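PDB 2QMI: Pbp related beta-lactamase from Pyrococcus abyssi, which probably acts as a serine peptidase of the penicillin-binding protein and beta-lactamase family, assembling into a self-compartmentalizing octamer. Local coordinates for residues I357-I362 with E406-D411; Y399-F404 with C415-N420. One frame throughout, in Å; residues are numbered along the deposited sequence.

Contact 1: residues I357-I362 with E406-D411; sequences IYRERI and EVLEED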
loop_
_atom_site.group_PDB
_atom_site.type_symbol
_atom_site.label_atom_id
_atom_site.label_comp_id
_atom_site.label_asym_id
_atom_site.label_seq_id
_atom_site.Cartn_x
_atom_site.Cartn_y
_atom_site.Cartn_z
ATOM N N ILE A 357 -21.798 24.899 25.992
ATOM C CA ILE A 357 -20.974 24.265 27.016
ATOM C C ILE A 357 -21.543 22.970 27.605
ATOM O O ILE A 357 -20.823 21.981 27.702
ATOM C CB ILE A 357 -20.648 25.257 28.154
ATOM C CG1 ILE A 357 -19.896 26.458 27.572
ATOM C CG2 ILE A 357 -19.781 24.583 29.210
ATOM C CD1 ILE A 357 -19.508 27.503 28.584
ATOM N N TYR A 358 -22.814 22.954 28.007
ATOM C CA TYR A 358 -23.371 21.716 28.559
ATOM C C TYR A 358 -23.690 20.688 27.477
ATOM O O TYR A 358 -23.633 19.475 27.715
ATOM C CB TYR A 358 -24.620 21.977 29.412
ATOM C CG TYR A 358 -25.707 22.835 28.798
ATOM C CD1 TYR A 358 -25.654 24.225 28.887
ATOM C CD2 TYR A 358 -26.824 22.254 28.189
ATOM C CE1 TYR A 358 -26.693 25.023 28.396
ATOM C CE2 TYR A 358 -27.867 23.039 27.688
ATOM C CZ TYR A 358 -27.795 24.425 27.799
ATOM O OH TYR A 358 -28.818 25.216 27.325
ATOM N N ARG A 359 -24.019 21.170 26.284
ATOM C CA ARG A 359 -24.327 20.281 25.172
ATOM C C ARG A 359 -23.091 19.467 24.779
ATOM O O ARG A 359 -23.194 18.276 24.490
ATOM C CB ARG A 359 -24.843 21.102 23.984
ATOM C CG ARG A 359 -25.084 20.315 22.697
ATOM C CD ARG A 359 -26.090 21.045 21.793
ATOM N NE ARG A 359 -25.692 22.421 21.488
ATOM C CZ ARG A 359 -24.763 22.754 20.596
ATOM N NH1 ARG A 359 -24.131 21.805 19.916
ATOM N NH2 ARG A 359 -24.468 24.035 20.381
ATOM N N GLU A 360 -21.919 20.098 24.787
ATOM C CA GLU A 360 -20.690 19.395 24.427
ATOM C C GLU A 360 -20.332 18.336 25.461
ATOM O O GLU A 360 -19.872 17.245 25.112
ATOM C CB GLU A 360 -19.515 20.361 24.310
ATOM C CG GLU A 360 -18.257 19.706 23.739
ATOM C CD GLU A 360 -16.979 20.272 24.330
ATOM O OE1 GLU A 360 -16.753 20.041 25.544
ATOM O OE2 GLU A 360 -16.207 20.941 23.588
ATOM N N ARG A 361 -20.521 18.675 26.736
ATOM C CA ARG A 361 -20.210 17.757 27.825
ATOM C C ARG A 361 -21.173 16.576 27.848
ATOM O O ARG A 361 -20.748 15.436 27.999
ATOM C CB ARG A 361 -20.259 18.485 29.176
ATOM C CG ARG A 361 -20.008 17.569 30.373
ATOM C CD ARG A 361 -19.920 18.352 31.686
ATOM N NE ARG A 361 -21.011 19.321 31.813
ATOM C CZ ARG A 361 -22.278 19.006 32.059
ATOM N NH1 ARG A 361 -22.630 17.740 32.220
ATOM N NH2 ARG A 361 -23.201 19.959 32.120
ATOM N N ILE A 362 -22.465 16.851 27.696
ATOM C CA ILE A 362 -23.474 15.791 27.698
ATOM C C ILE A 362 -23.308 14.849 26.503
ATOM O O ILE A 362 -23.396 13.635 26.652
ATOM C CB ILE A 362 -24.914 16.374 27.687
ATOM C CG1 ILE A 362 -25.119 17.299 28.897
ATOM C CG2 ILE A 362 -25.936 15.247 27.718
ATOM C CD1 ILE A 362 -24.670 16.695 30.212
ATOM N N GLU A 406 -32.899 16.511 19.667
ATOM C CA GLU A 406 -34.119 17.303 19.765
ATOM C C GLU A 406 -34.381 17.579 21.231
ATOM O O GLU A 406 -35.168 18.461 21.569
ATOM C CB GLU A 406 -35.306 16.535 19.177
ATOM C CG GLU A 406 -36.660 17.231 19.317
ATOM C CD GLU A 406 -37.836 16.273 19.104
ATOM O OE1 GLU A 406 -38.028 15.790 17.962
ATOM O OE2 GLU A 406 -38.572 15.990 20.085
ATOM N N VAL A 407 -33.726 16.813 22.099
ATOM C CA VAL A 407 -33.892 16.982 23.539
ATOM C C VAL A 407 -32.622 16.584 24.295
ATOM O O VAL A 407 -32.184 15.427 24.229
ATOM C CB VAL A 407 -35.082 16.134 24.073
ATOM C CG1 VAL A 407 -35.248 16.348 25.581
ATOM C CG2 VAL A 407 -36.372 16.521 23.354
ATOM N N LEU A 408 -32.027 17.545 25.004
ATOM C CA LEU A 408 -30.818 17.275 25.780
ATOM C C LEU A 408 -30.972 17.555 27.262
ATOM O O LEU A 408 -31.414 18.627 27.667
ATOM C CB LEU A 408 -29.635 18.092 25.273
ATOM C CG LEU A 408 -28.937 17.623 24.005
ATOM C CD1 LEU A 408 -29.823 17.909 22.809
ATOM C CD2 LEU A 408 -27.613 18.348 23.870
ATOM N N GLU A 409 -30.586 16.577 28.065
ATOM C CA GLU A 409 -30.642 16.683 29.509
ATOM C C GLU A 409 -29.437 15.896 29.990
ATOM O O GLU A 409 -28.834 15.157 29.212
ATOM C CB GLU A 409 -31.958 16.088 30.036
ATOM C CG GLU A 409 -33.194 16.835 29.505
ATOM C CD GLU A 409 -34.521 16.250 29.977
ATOM O OE1 GLU A 409 -34.738 15.031 29.805
ATOM O OE2 GLU A 409 -35.361 17.019 30.510
ATOM N N GLU A 410 -29.084 16.068 31.259
ATOM C CA GLU A 410 -27.934 15.396 31.864
ATOM C C GLU A 410 -27.918 13.877 31.770
ATOM O O GLU A 410 -26.864 13.267 31.615
ATOM C CB GLU A 410 -27.837 15.771 33.350
ATOM C CG GLU A 410 -27.320 17.167 33.631
ATOM C CD GLU A 410 -25.863 17.330 33.258
ATOM O OE1 GLU A 410 -25.057 16.430 33.603
ATOM O OE2 GLU A 410 -25.517 18.362 32.634
ATOM N N ASP A 411 -29.091 13.270 31.888
ATOM C CA ASP A 411 -29.226 11.814 31.882
ATOM C C ASP A 411 -30.022 11.305 30.695
ATOM O O ASP A 411 -30.270 10.099 30.589
ATOM C CB ASP A 411 -29.966 11.401 33.143
ATOM C CG ASP A 411 -31.290 12.134 33.275
ATOM O OD1 ASP A 411 -31.266 13.380 33.174
ATOM O OD2 ASP A 411 -32.349 11.487 33.457
#
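The carboxylate of Glu410 meets the guanidinium of Arg361 at its edge, the two planes only 23° apart, so the flat groups lie nearly coplanar. The grip is end-on and converges on one oxygen: Glu410 OE2 accepts from Arg361 NH2 at 2.9 Å and from Arg361 NH1 at 3.0 Å, both through its syn lone pair and both in the guanidinium plane. A weak third bond runs from Arg361 NH1 to Glu410 OE1, which also has a long, weak ion pair with Lys365. Together these bonds should limit rotation of the carboxylate. Glu410 turns back toward the helix by a bend at chi2 (-68°), which carries its acid group across the end of Ile362, where CD1 lies 3.3 Å from Glu410 CD. The other branch of Ile362, CG2, rests against the carbonyl of Glu409, 3.3 Å from its O. About one turn earlier, Arg359 offers its aliphatic stem to Leu408: CG stands 3.4 Å from Leu408 CD2, with CB and CD on the same methyl. The charged end of Arg359 continues to a salt bridge with Asp386 and a weak bond to Asn420 of a second subunit. The contact thus lays helix 355-364 against the end of strand 400-408 and the turn after it, at the surface of the octamerisation domain, while Ile362 also packs on Ile413 of strand 412-419.

Contact 2: residues Y399-F404 with C415-N420; sequences YTIPLF and CYTLSN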
loop_
_atom_site.group_PDB
_atom_site.type_symbol
_atom_site.label_atom_id
_atom_site.label_comp_id
_atom_site.label_asym_id
_atom_site.label_seq_id
_atom_site.Cartn_x
_atom_site.Cartn_y
_atom_site.Cartn_z
ATOM N N TYR A 399 -22.810 0.516 7.977
ATOM C CA TYR A 399 -23.560 1.673 7.469
ATOM C C TYR A 399 -23.682 2.774 8.537
ATOM O O TYR A 399 -23.522 2.499 9.731
ATOM C CB TYR A 399 -24.948 1.238 6.966
ATOM C CG TYR A 399 -25.929 0.843 8.046
ATOM C CD1 TYR A 399 -25.618 -0.156 8.972
ATOM C CD2 TYR A 399 -27.184 1.463 8.137
ATOM C CE1 TYR A 399 -26.534 -0.530 9.970
ATOM C CE2 TYR A 399 -28.104 1.096 9.129
ATOM C CZ TYR A 399 -27.774 0.101 10.041
ATOM O OH TYR A 399 -28.674 -0.263 11.030
ATOM N N THR A 400 -23.967 4.010 8.105
ATOM C CA THR A 400 -24.068 5.161 9.018
ATOM C C THR A 400 -25.371 5.971 8.989
ATOM O O THR A 400 -25.967 6.177 7.924
ATOM C CB THR A 400 -22.906 6.143 8.774
ATOM O OG1 THR A 400 -21.676 5.531 9.178
ATOM C CG2 THR A 400 -23.104 7.441 9.562
ATOM N N ILE A 401 -25.782 6.443 10.171
ATOM C CA ILE A 401 -27.000 7.235 10.344
ATOM C C ILE A 401 -26.721 8.574 11.036
ATOM O O ILE A 401 -25.960 8.632 12.012
ATOM C CB ILE A 401 -28.028 6.489 11.225
ATOM C CG1 ILE A 401 -28.480 5.204 10.538
ATOM C CG2 ILE A 401 -29.221 7.387 11.526
ATOM C CD1 ILE A 401 -29.468 4.396 11.360
ATOM N N PRO A 402 -27.330 9.670 10.536
ATOM C CA PRO A 402 -27.157 11.006 11.116
ATOM C C PRO A 402 -28.272 11.282 12.120
ATOM O O PRO A 402 -29.448 11.197 11.771
ATOM C CB PRO A 402 -27.248 11.920 9.900
ATOM C CG PRO A 402 -28.307 11.236 9.085
ATOM C CD PRO A 402 -27.916 9.763 9.181
ATOM N N LEU A 403 -27.908 11.603 13.359
ATOM C CA LEU A 403 -28.903 11.886 14.398
ATOM C C LEU A 403 -28.878 13.335 14.891
ATOM O O LEU A 403 -27.821 13.875 15.239
ATOM C CB LEU A 403 -28.701 10.951 15.593
ATOM C CG LEU A 403 -28.817 9.442 15.370
ATOM C CD1 LEU A 403 -28.591 8.738 16.699
ATOM C CD2 LEU A 403 -30.188 9.083 14.810
ATOM N N PHE A 404 -30.051 13.956 14.932
ATOM C CA PHE A 404 -30.183 15.338 15.377
ATOM C C PHE A 404 -30.791 15.415 16.770
ATOM O O PHE A 404 -31.930 15.001 16.974
ATOM C CB PHE A 404 -31.080 16.115 14.410
ATOM C CG PHE A 404 -30.424 16.465 13.102
ATOM C CD1 PHE A 404 -29.373 15.704 12.601
ATOM C CD2 PHE A 404 -30.890 17.540 12.353
ATOM C CE1 PHE A 404 -28.796 16.006 11.370
ATOM C CE2 PHE A 404 -30.323 17.853 11.123
ATOM C CZ PHE A 404 -29.273 17.085 10.628
ATOM N N CYS A 415 -32.802 11.911 20.106
ATOM C CA CYS A 415 -32.404 12.336 18.770
ATOM C C CYS A 415 -33.375 11.785 17.748
ATOM O O CYS A 415 -34.225 10.953 18.070
ATOM C CB CYS A 415 -31.007 11.820 18.422
ATOM S SG CYS A 415 -29.737 12.267 19.586
ATOM N N TYR A 416 -33.236 12.247 16.512
ATOM C CA TYR A 416 -34.095 11.783 15.434
ATOM C C TYR A 416 -33.324 11.869 14.140
ATOM O O TYR A 416 -32.400 12.676 14.004
ATOM C CB TYR A 416 -35.358 12.644 15.341
ATOM C CG TYR A 416 -35.123 14.046 14.823
ATOM C CD1 TYR A 416 -35.062 14.303 13.452
ATOM C CD2 TYR A 416 -34.958 15.117 15.703
ATOM C CE1 TYR A 416 -34.847 15.592 12.966
ATOM C CE2 TYR A 416 -34.739 16.420 15.225
ATOM C CZ TYR A 416 -34.687 16.643 13.853
ATOM O OH TYR A 416 -34.480 17.920 13.368
ATOM N N THR A 417 -33.701 11.024 13.191
ATOM C CA THR A 417 -33.062 11.013 11.894
ATOM C C THR A 417 -34.170 11.004 10.859
ATOM O O THR A 417 -35.327 11.270 11.192
ATOM C CB THR A 417 -32.194 9.780 11.713
ATOM O OG1 THR A 417 -31.486 9.883 10.470
ATOM C CG2 THR A 417 -33.055 8.519 11.723
ATOM N N LEU A 418 -33.828 10.692 9.612
ATOM C CA LEU A 418 -34.827 10.672 8.551
ATOM C C LEU A 418 -35.222 9.253 8.160
ATOM O O LEU A 418 -34.364 8.399 7.915
ATOM C CB LEU A 418 -34.309 11.429 7.327
ATOM C CG LEU A 418 -35.359 12.324 6.653
ATOM C CD1 LEU A 418 -36.490 11.457 6.102
ATOM C CD2 LEU A 418 -35.900 13.354 7.655
ATOM N N SER A 419 -36.535 9.019 8.106
ATOM C CA SER A 419 -37.101 7.713 7.763
ATOM C C SER A 419 -38.190 7.896 6.718
ATOM O O SER A 419 -39.257 8.436 7.023
ATOM C CB SER A 419 -37.750 7.075 8.987
ATOM O OG SER A 419 -38.990 7.724 9.279
ATOM N N ASN A 420 -37.931 7.435 5.500
ATOM C CA ASN A 420 -38.892 7.549 4.403
ATOM C C ASN A 420 -39.589 8.915 4.319
ATOM O O ASN A 420 -40.531 9.078 3.538
ATOM C CB ASN A 420 -39.948 6.442 4.511
ATOM C CG ASN A 420 -40.631 6.144 3.178
ATOM O OD1 ASN A 420 -41.299 7.007 2.585
ATOM N ND2 ASN A 420 -40.466 4.909 2.700
#
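Phe404 and Tyr416 form an antiparallel hydrogen-bonded pair. Phe404 N gives a nearly straight bond to Tyr416 O (2.8 Å, 174°), whereas the return bond from Tyr416 N to Phe404 O is longer, 3.1 Å, and bent, its donor standing above the carbonyl plane. Phe404 O also receives a CA-H...O contact from Cys415 CA at 3.2 Å. CG of Tyr416 sits between the backbone N and the carbonyl carbon (chi1 71°), which brings the ring back over Phe404, whose CB lies over one face, 3.9 Å from the centroid: a CH-pi contact. The rings themselves meet obliquely. Next along, Thr417 OG1 donates to Pro402 O (2.8 Å), a side-chain hydroxyl serving this carbonyl where the strands diverge and Leu418 N is too far for a ladder bond. Around this core Leu403 CD2 meets Thr417 CB, and Leu403 CB meets Cys415 CB at 3.8 Å. Farther out, Lys423 makes a cation-pi contact with Tyr416; at a subunit interface the Phe404 ring stacks on Phe404 of a second subunit, whose Tyr416 hydroxyl is hydrogen-bonded to that of Tyr416 here. With the strand axes 134° apart, this is a strongly twisted beta hairpin within the eight-stranded antiparallel barrel of the octamerisation domain.

How the contacts relate
From the N terminus the chain builds the beta-lactamase-like part, then helix 355-364, then three barrel strands before strand 400-408. Contact 1 closes a loop of 43 residues when 406-411 comes back to the helix; contact 2 closes a short one of 10 residues when 415-420 returns beside 399-404. Their segments alternate along the chain, so the two loops cross, and 406-411 lies within the hairpin that contact 2 closes. Their centres are 18 Å apart, yet they touch where Glu406 CB packs 3.8 Å from Tyr416 CD2. Contact 1 ties the helix to the hairpin's turn end, while contact 2 pairs its two strands in the barrel.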